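Local coordinates for penicillin binding protein 2X (Streptococcus thermophilus, PDB 5U47) that probably cross-links the peptides of adjacent glycan strands in septal cell-wall peptidoglycan, as a penicillin-binding transpeptidase of the divisome, at residues L259-R264 with N284-A289; T255-A260 with E434-K439; N146-S151 with T266-T271; T296-L301 with T503-T508. The protein carries 1 engineered substitution. One frame throughout, in Å; residues are numbered along the deposited sequence. Where two conformers were deposited one is given.

Interaction 1 (L259-R264 with N284-A289); sequences LATTQR and NRLYEA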
loop_
_atom_site.group_PDB
_atom_site.type_symbol
_atom_site.label_atom_id
_atom_site.label_comp_id
_atom_site.label_asym_id
_atom_site.label_seq_id
_atom_site.Cartn_x
_atom_site.Cartn_y
_atom_site.Cartn_z
ATOM N N LEU A 259 5.529 0.597 -7.589
ATOM C CA LEU A 259 5.397 1.459 -8.766
ATOM C C LEU A 259 4.002 1.464 -9.355
ATOM O O LEU A 259 3.608 2.431 -9.998
ATOM C CB LEU A 259 6.417 1.060 -9.820
ATOM C CG LEU A 259 7.871 1.111 -9.338
ATOM C CD1 LEU A 259 8.847 0.626 -10.397
ATOM C CD2 LEU A 259 8.221 2.516 -8.924
ATOM N N ALA A 260 3.267 0.378 -9.164
ATOM C CA ALA A 260 1.895 0.330 -9.596
ATOM C C ALA A 260 1.169 -0.762 -8.851
ATOM O O ALA A 260 1.743 -1.811 -8.559
ATOM C CB ALA A 260 1.813 0.101 -11.097
ATOM N N THR A 261 -0.094 -0.529 -8.515
ATOM C CA THR A 261 -0.843 -1.554 -7.797
ATOM C C THR A 261 -2.321 -1.398 -8.062
ATOM O O THR A 261 -2.839 -0.292 -8.048
ATOM C CB THR A 261 -0.526 -1.539 -6.282
ATOM O OG1 THR A 261 -1.130 -2.672 -5.649
ATOM C CG2 THR A 261 -0.970 -0.259 -5.606
ATOM N N THR A 262 -2.996 -2.503 -8.321
ATOM C CA THR A 262 -4.413 -2.442 -8.568
ATOM C C THR A 262 -5.109 -3.742 -8.197
ATOM O O THR A 262 -4.469 -4.796 -8.017
ATOM C CB THR A 262 -4.711 -2.064 -10.048
ATOM O OG1 THR A 262 -6.033 -1.501 -10.152
ATOM C CG2 THR A 262 -4.557 -3.270 -10.968
ATOM N N GLN A 263 -6.425 -3.654 -8.063
ATOM C CA GLN A 263 -7.229 -4.824 -7.797
ATOM C C GLN A 263 -8.537 -4.702 -8.517
ATOM O O GLN A 263 -8.917 -3.612 -8.913
ATOM C CB GLN A 263 -7.476 -5.014 -6.307
ATOM C CG GLN A 263 -8.488 -4.082 -5.668
ATOM C CD GLN A 263 -8.587 -4.338 -4.172
ATOM O OE1 GLN A 263 -7.589 -4.254 -3.450
ATOM N NE2 GLN A 263 -9.775 -4.664 -3.707
ATOM N N ARG A 264 -9.199 -5.847 -8.698
ATOM C CA ARG A 264 -10.461 -5.935 -9.353
ATOM C C ARG A 264 -11.351 -6.821 -8.479
ATOM O O ARG A 264 -10.855 -7.753 -7.867
ATOM C CB ARG A 264 -10.309 -6.527 -10.759
ATOM C CG ARG A 264 -9.565 -5.618 -11.751
ATOM C CD ARG A 264 -10.414 -4.403 -12.088
ATOM N NE ARG A 264 -9.795 -3.498 -13.059
ATOM C CZ ARG A 264 -8.854 -2.586 -12.778
ATOM N NH1 ARG A 264 -8.351 -2.470 -11.559
ATOM N NH2 ARG A 264 -8.378 -1.798 -13.745
ATOM N N ASN A 284 -9.200 -5.049 0.882
ATOM C CA ASN A 284 -8.005 -4.570 0.183
ATOM C C ASN A 284 -7.107 -5.764 -0.110
ATOM O O ASN A 284 -6.654 -6.461 0.809
ATOM C CB ASN A 284 -7.287 -3.492 0.994
ATOM C CG ASN A 284 -6.175 -2.824 0.211
ATOM O OD1 ASN A 284 -5.165 -3.462 -0.116
ATOM N ND2 ASN A 284 -6.348 -1.537 -0.097
ATOM N N ARG A 285 -6.847 -6.004 -1.392
ATOM C CA ARG A 285 -6.051 -7.160 -1.773
ATOM C C ARG A 285 -4.562 -7.023 -1.587
ATOM O O ARG A 285 -3.868 -8.017 -1.697
ATOM C CB ARG A 285 -6.290 -7.556 -3.216
ATOM C CG ARG A 285 -7.741 -7.651 -3.586
ATOM C CD ARG A 285 -8.010 -8.922 -4.367
ATOM N NE ARG A 285 -8.292 -9.984 -3.418
ATOM C CZ ARG A 285 -9.468 -10.165 -2.825
ATOM N NH1 ARG A 285 -10.486 -9.348 -3.069
ATOM N NH2 ARG A 285 -9.621 -11.166 -1.977
ATOM N N LEU A 286 -4.064 -5.807 -1.347
ATOM C CA LEU A 286 -2.642 -5.643 -1.125
ATOM C C LEU A 286 -2.248 -6.042 0.299
ATOM O O LEU A 286 -1.233 -6.707 0.493
ATOM C CB LEU A 286 -2.207 -4.199 -1.396
ATOM C CG LEU A 286 -0.722 -3.880 -1.196
ATOM C CD1 LEU A 286 0.183 -4.774 -2.050
ATOM C CD2 LEU A 286 -0.464 -2.429 -1.486
ATOM N N TYR A 287 -3.036 -5.639 1.291
ATOM C CA TYR A 287 -2.628 -5.883 2.680
ATOM C C TYR A 287 -3.664 -6.399 3.678
ATOM O O TYR A 287 -3.305 -6.648 4.835
ATOM C CB TYR A 287 -1.979 -4.591 3.250
ATOM C CG TYR A 287 -2.872 -3.401 3.167
ATOM C CD1 TYR A 287 -3.822 -3.149 4.146
ATOM C CD2 TYR A 287 -2.798 -2.534 2.086
ATOM C CE1 TYR A 287 -4.667 -2.047 4.066
ATOM C CE2 TYR A 287 -3.632 -1.446 1.993
ATOM C CZ TYR A 287 -4.564 -1.205 3.001
ATOM O OH TYR A 287 -5.412 -0.139 2.894
ATOM N N GLU A 288 -4.919 -6.557 3.264
ATOM C CA GLU A 288 -5.960 -7.052 4.171
ATOM C C GLU A 288 -6.302 -8.499 3.916
ATOM O O GLU A 288 -6.360 -9.300 4.851
ATOM C CB GLU A 288 -7.233 -6.210 4.069
ATOM C CG GLU A 288 -7.069 -4.803 4.582
ATOM C CD GLU A 288 -8.359 -4.020 4.563
ATOM O OE1 GLU A 288 -9.284 -4.421 3.816
ATOM O OE2 GLU A 288 -8.434 -3.001 5.292
ATOM N N ALA A 289 -6.550 -8.831 2.652
ATOM C CA ALA A 289 -6.920 -10.201 2.281
ATOM C C ALA A 289 -5.851 -11.230 2.694
ATOM O O ALA A 289 -4.672 -11.013 2.456
ATOM C CB ALA A 289 -7.138 -10.297 0.770
HETATM O O HOH W 1 -10.890 -7.363 -5.237
#
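Gln263 reaches from strand 258-264, at one edge of the five-stranded antiparallel sheet in the penicillin-binding transpeptidase domain, to Arg285, in the loop that leads on to helix 297-308. Starting at its root, Gln263 CB lies 3.8 Å from Arg285 CG. The first torsion sets CG between the backbone N and the carbonyl carbon (chi1 75°), and the chain then runs extended, crossing the Arg285 side chain at about a right angle. Gln263 CD is 3.5 Å from that same Arg285 CG. At the tip, Gln263 OE1 takes the backbone N-H of Arg285 at 2.8 Å in a nearly straight bond (172°), the donor tilted somewhat from the amide plane. The other branch, NE2, donates to the carbonyl of Val283, so the amide grips the loop backbone on two sides of Asn284 and its flip is fixed. Asn284 in turn closes an Asx turn, its OD1 accepting from Leu286 N. Farther up the strand Thr261 OG1, bonded to Thr249, approaches Leu286 CD2. The Arg285 guanidinium, salt-bridged to Asp281, returns to the strand through one water, which lies in its plane 3.0 Å from Arg285 NH1 and donates to Arg264 O.

Interaction 2 (T255-A260 with E434-K439); sequences TGEILA and EPQFIK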
loop_
_atom_site.group_PDB
_atom_site.type_symbol
_atom_site.label_atom_id
_atom_site.label_comp_id
_atom_site.label_asym_id
_atom_site.label_seq_id
_atom_site.Cartn_x
_atom_site.Cartn_y
_atom_site.Cartn_z
ATOM N N THR A 255 14.749 -1.551 -4.805
ATOM C CA THR A 255 14.394 -0.592 -3.747
ATOM C C THR A 255 13.163 -0.940 -2.932
ATOM O O THR A 255 12.967 -0.358 -1.858
ATOM C CB THR A 255 14.142 0.819 -4.322
ATOM O OG1 THR A 255 12.953 0.806 -5.112
ATOM C CG2 THR A 255 15.330 1.317 -5.156
ATOM N N GLY A 256 12.338 -1.858 -3.425
ATOM C CA GLY A 256 11.098 -2.201 -2.729
ATOM C C GLY A 256 9.945 -1.225 -2.964
ATOM O O GLY A 256 8.856 -1.401 -2.404
ATOM N N GLU A 257 10.169 -0.191 -3.774
ATOM C CA GLU A 257 9.124 0.799 -4.068
ATOM C C GLU A 257 8.007 0.188 -4.879
ATOM O O GLU A 257 8.275 -0.525 -5.861
ATOM C CB GLU A 257 9.692 1.957 -4.888
ATOM C CG GLU A 257 10.686 2.866 -4.191
ATOM C CD GLU A 257 11.397 3.730 -5.221
ATOM O OE1 GLU A 257 12.324 3.187 -5.908
ATOM O OE2 GLU A 257 11.001 4.917 -5.373
ATOM N N ILE A 258 6.767 0.471 -4.488
ATOM C CA ILE A 258 5.587 0.002 -5.225
ATOM C C ILE A 258 5.299 1.016 -6.351
ATOM O O ILE A 258 4.856 2.126 -6.091
ATOM C CB ILE A 258 4.386 -0.189 -4.292
ATOM C CG1 ILE A 258 4.715 -1.306 -3.280
ATOM C CG2 ILE A 258 3.130 -0.514 -5.086
ATOM C CD1 ILE A 258 3.757 -1.400 -2.101
ATOM N N LEU A 259 5.529 0.597 -7.589
ATOM C CA LEU A 259 5.397 1.459 -8.766
ATOM C C LEU A 259 4.002 1.464 -9.355
ATOM O O LEU A 259 3.608 2.431 -9.998
ATOM C CB LEU A 259 6.417 1.060 -9.820
ATOM C CG LEU A 259 7.871 1.111 -9.338
ATOM C CD1 LEU A 259 8.847 0.626 -10.397
ATOM C CD2 LEU A 259 8.221 2.516 -8.924
ATOM N N ALA A 260 3.267 0.378 -9.164
ATOM C CA ALA A 260 1.895 0.330 -9.596
ATOM C C ALA A 260 1.169 -0.762 -8.851
ATOM O O ALA A 260 1.743 -1.811 -8.559
ATOM C CB ALA A 260 1.813 0.101 -11.097
ATOM N N GLU A 434 11.813 -3.830 2.791
ATOM C CA GLU A 434 10.456 -3.476 3.203
ATOM C C GLU A 434 9.751 -2.835 1.993
ATOM O O GLU A 434 10.276 -1.880 1.410
ATOM C CB GLU A 434 10.521 -2.477 4.351
ATOM C CG GLU A 434 9.183 -2.003 4.896
ATOM C CD GLU A 434 8.455 -3.020 5.767
ATOM O OE1 GLU A 434 8.777 -4.235 5.770
ATOM O OE2 GLU A 434 7.524 -2.576 6.455
ATOM N N PRO A 435 8.570 -3.347 1.602
ATOM C CA PRO A 435 7.844 -2.687 0.537
ATOM C C PRO A 435 7.482 -1.265 0.989
ATOM O O PRO A 435 7.176 -1.074 2.169
ATOM C CB PRO A 435 6.591 -3.561 0.365
ATOM C CG PRO A 435 7.013 -4.895 0.865
ATOM C CD PRO A 435 7.877 -4.572 2.041
ATOM N N GLN A 436 7.559 -0.308 0.063
ATOM C CA GLN A 436 7.292 1.110 0.336
ATOM C C GLN A 436 6.343 1.686 -0.682
ATOM O O GLN A 436 6.421 1.356 -1.886
ATOM C CB GLN A 436 8.583 1.929 0.263
ATOM C CG GLN A 436 9.576 1.654 1.376
ATOM C CD GLN A 436 10.870 2.438 1.240
ATOM O OE1 GLN A 436 11.223 2.927 0.148
ATOM N NE2 GLN A 436 11.594 2.555 2.342
ATOM N N PHE A 437 5.480 2.581 -0.198
ATOM C CA PHE A 437 4.525 3.296 -1.025
ATOM C C PHE A 437 4.628 4.819 -0.845
ATOM O O PHE A 437 3.939 5.562 -1.560
ATOM C CB PHE A 437 3.069 2.795 -0.813
ATOM C CG PHE A 437 2.550 2.980 0.592
ATOM C CD1 PHE A 437 2.006 4.187 0.995
ATOM C CD2 PHE A 437 2.614 1.938 1.513
ATOM C CE1 PHE A 437 1.542 4.354 2.292
ATOM C CE2 PHE A 437 2.151 2.099 2.811
ATOM C CZ PHE A 437 1.611 3.314 3.199
ATOM N N ILE A 438 5.479 5.286 0.086
ATOM C CA ILE A 438 5.704 6.738 0.281
ATOM C C ILE A 438 7.101 7.096 -0.171
ATOM O O ILE A 438 8.093 6.534 0.324
ATOM C CB ILE A 438 5.609 7.177 1.756
ATOM C CG1 ILE A 438 4.264 6.772 2.342
ATOM C CG2 ILE A 438 5.817 8.695 1.883
ATOM C CD1 ILE A 438 4.189 6.912 3.847
ATOM N N LYS A 439 7.182 8.054 -1.082
ATOM C CA LYS A 439 8.455 8.531 -1.612
ATOM C C LYS A 439 8.929 9.754 -0.841
ATOM O O LYS A 439 10.101 9.902 -0.557
ATOM C CB LYS A 439 8.292 8.937 -3.083
ATOM C CG LYS A 439 9.554 9.413 -3.810
ATOM C CD LYS A 439 10.502 8.255 -4.134
ATOM C CE LYS A 439 11.405 7.831 -2.978
ATOM N NZ LYS A 439 11.727 6.358 -2.991
HETATM O O HOH W 2 12.748 -0.705 0.906
HETATM O O HOH W 3 13.165 2.530 -1.511
#
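Two backbone hydrogen bonds hold Gly256 and Ile258 to Gln436, one on each side of a single beta bridge between Glu257 and Gln436. The bridge joins the start of strand 258-264, an edge of the transpeptidase sheet, to the loop entering strand 438-443 of another sheet. Gln436 N donates to Gly256 O at 3.0 Å, from well above the carbonyl plane, while Ile258 N meets Gln436 O at 2.8 Å, almost in line with the carbonyl bond. A CA-H...O contact supplements them, Pro435 CA lying 3.4 Å from Gly256 O.

One water donates to both Thr255 O and Glu434 O, and a second to Thr255 O and Gln436 OE1, whose amide nitrogen holds the carbonyl of Lys453.

Apolar contact is looser, the Ile258 CD1 methyl touching Pro435 CB at 4.3 Å.

The charged pair is a salt bridge: Lys439, bent at three torsions, brings NZ to 2.9 Å from Glu257 OE2, above the carboxylate plane. Thr255 OG1 donates to the other oxygen, Glu257 OE1, and closes an ST turn with Glu257 N. With Arg38 also salt-bridged to OE2, the buried carboxylate has two cations and a hydroxyl around it, which probably favours its ionised form.

Interaction 3 (N146-S151 with T266-T271); sequences NGTFAS and TYNSDT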
loop_
_atom_site.group_PDB
_atom_site.type_symbol
_atom_site.label_atom_id
_atom_site.label_comp_id
_atom_site.label_asym_id
_atom_site.label_seq_id
_atom_site.Cartn_x
_atom_site.Cartn_y
_atom_site.Cartn_z
ATOM N N ASN A 146 -7.689 11.155 -11.778
ATOM C CA ASN A 146 -7.447 10.000 -12.630
ATOM C C ASN A 146 -8.604 8.987 -12.686
ATOM O O ASN A 146 -8.494 7.987 -13.386
ATOM C CB ASN A 146 -6.144 9.322 -12.214
ATOM C CG ASN A 146 -4.955 10.249 -12.346
ATOM O OD1 ASN A 146 -4.472 10.510 -13.442
ATOM N ND2 ASN A 146 -4.490 10.756 -11.232
ATOM N N GLY A 147 -9.712 9.252 -11.995
ATOM C CA GLY A 147 -10.876 8.343 -12.035
ATOM C C GLY A 147 -10.564 6.937 -11.485
ATOM O O GLY A 147 -10.230 6.788 -10.295
ATOM N N THR A 148 -10.708 5.919 -12.345
ATOM C CA THR A 148 -10.396 4.523 -11.980
ATOM C C THR A 148 -8.883 4.338 -12.085
ATOM O O THR A 148 -8.334 4.077 -13.171
ATOM C CB THR A 148 -11.172 3.551 -12.875
ATOM O OG1 THR A 148 -12.581 3.832 -12.735
ATOM C CG2 THR A 148 -10.893 2.132 -12.486
ATOM N N PHE A 149 -8.218 4.492 -10.948
ATOM C CA PHE A 149 -6.764 4.538 -10.880
ATOM C C PHE A 149 -6.357 4.257 -9.447
ATOM O O PHE A 149 -6.590 5.085 -8.566
ATOM C CB PHE A 149 -6.333 5.965 -11.308
ATOM C CG PHE A 149 -4.849 6.250 -11.230
ATOM C CD1 PHE A 149 -4.234 6.514 -10.019
ATOM C CD2 PHE A 149 -4.091 6.340 -12.391
ATOM C CE1 PHE A 149 -2.872 6.793 -9.956
ATOM C CE2 PHE A 149 -2.740 6.636 -12.344
ATOM C CZ PHE A 149 -2.134 6.877 -11.123
ATOM N N ALA A 150 -5.763 3.084 -9.212
ATOM C CA ALA A 150 -5.321 2.653 -7.857
ATOM C C ALA A 150 -6.333 3.047 -6.805
ATOM O O ALA A 150 -5.976 3.517 -5.722
ATOM C CB ALA A 150 -3.994 3.283 -7.541
ATOM N N SER A 151 -7.596 2.818 -7.106
ATOM C CA SER A 151 -8.661 3.324 -6.245
ATOM C C SER A 151 -8.649 2.776 -4.834
ATOM O O SER A 151 -8.688 3.548 -3.857
ATOM C CB SER A 151 -10.022 3.130 -6.917
ATOM O OG SER A 151 -10.097 3.943 -8.075
ATOM N N THR A 266 -13.058 -2.962 -9.097
ATOM C CA THR A 266 -12.635 -1.663 -8.597
ATOM C C THR A 266 -13.743 -0.654 -8.764
ATOM O O THR A 266 -14.879 -1.026 -9.075
ATOM C CB THR A 266 -11.331 -1.213 -9.302
ATOM O OG1 THR A 266 -10.759 -0.060 -8.643
ATOM C CG2 THR A 266 -11.595 -0.916 -10.782
ATOM N N TYR A 267 -13.419 0.614 -8.512
ATOM C CA TYR A 267 -14.363 1.713 -8.683
ATOM C C TYR A 267 -13.653 2.986 -9.150
ATOM O O TYR A 267 -12.418 3.116 -9.045
ATOM C CB TYR A 267 -15.111 2.001 -7.361
ATOM C CG TYR A 267 -14.244 2.505 -6.214
ATOM C CD1 TYR A 267 -13.567 1.621 -5.383
ATOM C CD2 TYR A 267 -14.128 3.872 -5.940
ATOM C CE1 TYR A 267 -12.772 2.079 -4.327
ATOM C CE2 TYR A 267 -13.357 4.338 -4.890
ATOM C CZ TYR A 267 -12.681 3.429 -4.077
ATOM O OH TYR A 267 -11.905 3.881 -3.028
ATOM N N ASN A 268 -14.439 3.921 -9.663
ATOM C CA ASN A 268 -13.921 5.247 -10.042
ATOM C C ASN A 268 -13.795 6.059 -8.757
ATOM O O ASN A 268 -14.802 6.313 -8.079
ATOM C CB ASN A 268 -14.859 5.923 -11.027
ATOM C CG ASN A 268 -14.331 7.262 -11.512
ATOM O OD1 ASN A 268 -13.918 8.116 -10.714
ATOM N ND2 ASN A 268 -14.343 7.451 -12.828
ATOM N N SER A 269 -12.571 6.467 -8.412
ATOM C CA SER A 269 -12.335 7.219 -7.161
ATOM C C SER A 269 -13.015 8.582 -7.058
ATOM O O SER A 269 -13.323 9.043 -5.936
ATOM C CB SER A 269 -10.828 7.397 -6.906
ATOM O OG SER A 269 -10.215 6.159 -6.602
ATOM N N ASP A 270 -13.243 9.230 -8.195
ATOM C CA ASP A 270 -13.839 10.561 -8.201
ATOM C C ASP A 270 -15.366 10.492 -8.082
ATOM O O ASP A 270 -15.948 11.319 -7.427
ATOM C CB ASP A 270 -13.457 11.310 -9.479
ATOM C CG ASP A 270 -13.565 12.847 -9.335
ATOM O OD1 ASP A 270 -13.080 13.427 -8.325
ATOM O OD2 ASP A 270 -14.096 13.488 -10.258
ATOM N N THR A 271 -15.988 9.492 -8.697
ATOM C CA THR A 271 -17.456 9.360 -8.715
ATOM C C THR A 271 -18.056 8.211 -7.885
ATOM O O THR A 271 -19.268 8.158 -7.698
ATOM C CB THR A 271 -17.936 9.147 -10.157
ATOM O OG1 THR A 271 -17.567 7.840 -10.603
ATOM C CG2 THR A 271 -17.330 10.187 -11.083
HETATM O O HOH W 4 -8.453 0.914 -9.581
HETATM O O HOH W 5 -10.725 6.121 -3.917
#
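Ser151 faces the Tyr267 ring: its CB stands over the centre of one face, 3.9 Å from the centroid and only 10° off the normal, a CH-pi contact. With chi1 at 65° the tyrosine CG is wedged between its own N and C, which folds the ring over the serine. From the same CB, Ser151 OG turns to the tyrosine's backbone and donates to Tyr267 O at 2.6 Å, the donor tilted modestly from the carbonyl plane. The hydroxyls of Ser151 and Ser269 lie 2.7 Å apart, OG to OG. A water accepts from both Ser269 OG and Tyr267 OH and donates to Ser151 O, bridging the ring's hydroxyl end to the serines.

Thr148 and Thr266 meet methyl against methyl, CG2 to CG2 at 3.6 Å, while Thr148 OG1 lies 3.3 Å from Asn268 CA. The amide of Asn268 rests alongside Gly147, with Asn268 OD1 3.3 Å from Gly147 CA. That OD1 accepts from Asp270 N and Thr271 N, the Asx turn holding the amide in place, and Ser269 N donates to Gly147 O.

The contact joins the dimerisation domain, at the loop from strand 134-143 into helix 151-154, to the transpeptidase domain, at the loop after strand 258-264. Phe149 packs on helix 224-241 and on Leu43 of strand 42-55, while Arg156, just past helix 151-154, donates to Ser269 O.

Interaction 4 (T296-L301 with T503-T508); sequences TMKVML and TVKSGT. Engineered in segment 503-508: Thr503 (natural residue Ala).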
loop_
_atom_site.group_PDB
_atom_site.type_symbol
_atom_site.label_atom_id
_atom_site.label_comp_id
_atom_site.label_asym_id
_atom_site.label_seq_id
_atom_site.Cartn_x
_atom_site.Cartn_y
_atom_site.Cartn_z
ATOM N N THR A 296 3.669 -20.219 -5.899
ATOM C CA THR A 296 4.687 -19.179 -5.941
ATOM C C THR A 296 5.551 -19.331 -4.696
ATOM O O THR A 296 6.699 -18.878 -4.678
ATOM C CB THR A 296 4.082 -17.763 -5.967
ATOM O OG1 THR A 296 3.150 -17.636 -4.884
ATOM C CG2 THR A 296 3.371 -17.525 -7.289
ATOM N N MET A 297 5.000 -19.987 -3.669
ATOM C CA MET A 297 5.745 -20.225 -2.432
ATOM C C MET A 297 6.935 -21.176 -2.687
ATOM O O MET A 297 7.885 -21.163 -1.937
ATOM C CB MET A 297 4.843 -20.756 -1.305
ATOM C CG MET A 297 5.538 -20.966 0.033
ATOM S SD MET A 297 6.181 -19.461 0.820
ATOM C CE MET A 297 4.669 -18.657 1.304
ATOM N N LYS A 298 6.887 -21.954 -3.768
ATOM C CA LYS A 298 7.999 -22.833 -4.148
ATOM C C LYS A 298 9.274 -22.048 -4.459
ATOM O O LYS A 298 10.353 -22.626 -4.477
ATOM C CB LYS A 298 7.636 -23.700 -5.366
ATOM C CG LYS A 298 6.465 -24.639 -5.127
ATOM C CD LYS A 298 6.099 -25.468 -6.347
ATOM C CE LYS A 298 5.049 -26.508 -5.949
ATOM N NZ LYS A 298 4.292 -27.066 -7.076
ATOM N N VAL A 299 9.149 -20.743 -4.715
ATOM C CA VAL A 299 10.311 -19.886 -4.955
ATOM C C VAL A 299 11.079 -19.831 -3.639
ATOM O O VAL A 299 12.297 -20.047 -3.623
ATOM C CB VAL A 299 9.902 -18.467 -5.427
ATOM C CG1 VAL A 299 11.092 -17.523 -5.516
ATOM C CG2 VAL A 299 9.219 -18.522 -6.792
ATOM N N MET A 300 10.368 -19.546 -2.547
ATOM C CA MET A 300 10.988 -19.499 -1.222
ATOM C C MET A 300 11.566 -20.873 -0.868
ATOM O O MET A 300 12.691 -20.961 -0.373
ATOM C CB MET A 300 9.991 -19.083 -0.140
ATOM C CG MET A 300 9.611 -17.612 -0.051
ATOM S SD MET A 300 8.801 -16.844 -1.470
ATOM C CE MET A 300 10.201 -16.215 -2.348
ATOM N N LEU A 301 10.790 -21.931 -1.132
ATOM C CA LEU A 301 11.213 -23.307 -0.839
ATOM C C LEU A 301 12.505 -23.661 -1.522
ATOM O O LEU A 301 13.426 -24.148 -0.886
ATOM C CB LEU A 301 10.176 -24.328 -1.283
ATOM C CG LEU A 301 10.674 -25.774 -1.017
ATOM C CD1 LEU A 301 10.575 -26.111 0.461
ATOM C CD2 LEU A 301 9.914 -26.769 -1.821
ATOM N N THR A 503 12.553 -14.375 -15.251
ATOM C CA THR A 503 12.480 -15.278 -14.104
ATOM C C THR A 503 11.009 -15.346 -13.691
ATOM O O THR A 503 10.426 -14.338 -13.258
ATOM C CB THR A 503 13.402 -14.712 -12.999
ATOM O OG1 THR A 503 14.736 -15.160 -13.268
ATOM C CG2 THR A 503 12.993 -15.124 -11.583
ATOM N N VAL A 504 10.388 -16.516 -13.841
ATOM C CA VAL A 504 8.980 -16.634 -13.523
ATOM C C VAL A 504 8.630 -17.877 -12.717
ATOM O O VAL A 504 9.358 -18.867 -12.737
ATOM C CB VAL A 504 8.159 -16.657 -14.821
ATOM C CG1 VAL A 504 8.404 -15.386 -15.630
ATOM C CG2 VAL A 504 8.531 -17.880 -15.667
ATOM N N LYS A 505 7.509 -17.804 -12.002
ATOM C CA LYS A 505 6.935 -18.965 -11.315
ATOM C C LYS A 505 5.446 -18.757 -11.233
ATOM O O LYS A 505 4.972 -17.717 -10.774
ATOM C CB LYS A 505 7.505 -19.188 -9.917
ATOM C CG LYS A 505 6.973 -20.473 -9.242
ATOM C CD LYS A 505 7.404 -21.752 -9.977
ATOM C CE LYS A 505 6.786 -23.002 -9.380
ATOM N NZ LYS A 505 5.388 -23.230 -9.846
ATOM N N SER A 506 4.708 -19.760 -11.659
ATOM C CA SER A 506 3.277 -19.723 -11.641
ATOM C C SER A 506 2.807 -20.384 -10.397
ATOM O O SER A 506 3.535 -21.148 -9.744
ATOM C CB SER A 506 2.713 -20.550 -12.816
ATOM O OG SER A 506 3.181 -21.896 -12.739
ATOM N N GLY A 507 1.543 -20.167 -10.115
ATOM C CA GLY A 507 0.929 -20.816 -9.015
ATOM C C GLY A 507 -0.550 -21.073 -9.196
ATOM O O GLY A 507 -1.269 -20.359 -9.915
ATOM N N THR A 508 -0.987 -22.148 -8.564
ATOM C CA THR A 508 -2.381 -22.505 -8.475
ATOM C C THR A 508 -2.476 -22.778 -6.993
ATOM O O THR A 508 -1.488 -23.229 -6.376
ATOM C CB THR A 508 -2.754 -23.768 -9.273
ATOM O OG1 THR A 508 -1.982 -24.882 -8.807
ATOM C CG2 THR A 508 -2.502 -23.559 -10.758
#
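Lys505 CG is anti to the backbone N (chi1 -176°), and bends at chi2 and chi4 (65° and 81°) fold the rest of the chain along the start of helix 297-308, beside Lys298 and Val299. Lys298 instead runs extended from CG outward. The arrangement fits the active site of a penicillin-binding transpeptidase: Ser295 and Lys298 probably form the SxxK motif at the helix start, with Lys505-Ser506-Gly507 as the KSG motif on strand 503-510, at the edge of the sheet.

Between helix and strand the touching is aliphatic. Val299 CG2 lies 3.6 Å from Lys505 CB, the two side chains passing each other in opposite directions. Farther along, Lys298 CD lies 4.0 Å from Lys505 CE. Thr296 sends its CG2 methyl to the strand backbone, 3.8 Å from Lys505 O, and Gly507 CA lies 4.2 Å from Thr296 N, these two residues having the closest CA atoms of the contact.

The two lysine nitrogens share a partner: both lysines bond to Ser354 OG, the probable serine of the SxN motif, and Lys298 NZ also bonds to Ser295 OG and Asn356 OD1. On the far side of the strand Ser506 OG is bonded to Thr484. Lys505 NZ is tied back to its own strand, donating to Ser506 O at 2.8 Å.

From the N terminus, the loop at 146-151 comes first and waits over a hundred residues for 266-271, so interaction 3 ties the N-terminal region to the transpeptidase domain. Between those segments lies strand 258-264, from which interactions 1 and 2 both start, sharing Leu259 and Ala260. Interaction 1 closes a short loop at 284-289 and interaction 2 a long one at 434-439; interaction 3 crosses both, and Ala150 packs against Thr261. Interaction 4 opens at 296-301, after interactions 1 and 3 have closed, and crosses interaction 2 by ending at 503-508. Interactions 1 and 4 sit on the two edge strands, 258-264 and 503-510, of the five-stranded sheet, their centres about 19 Å apart.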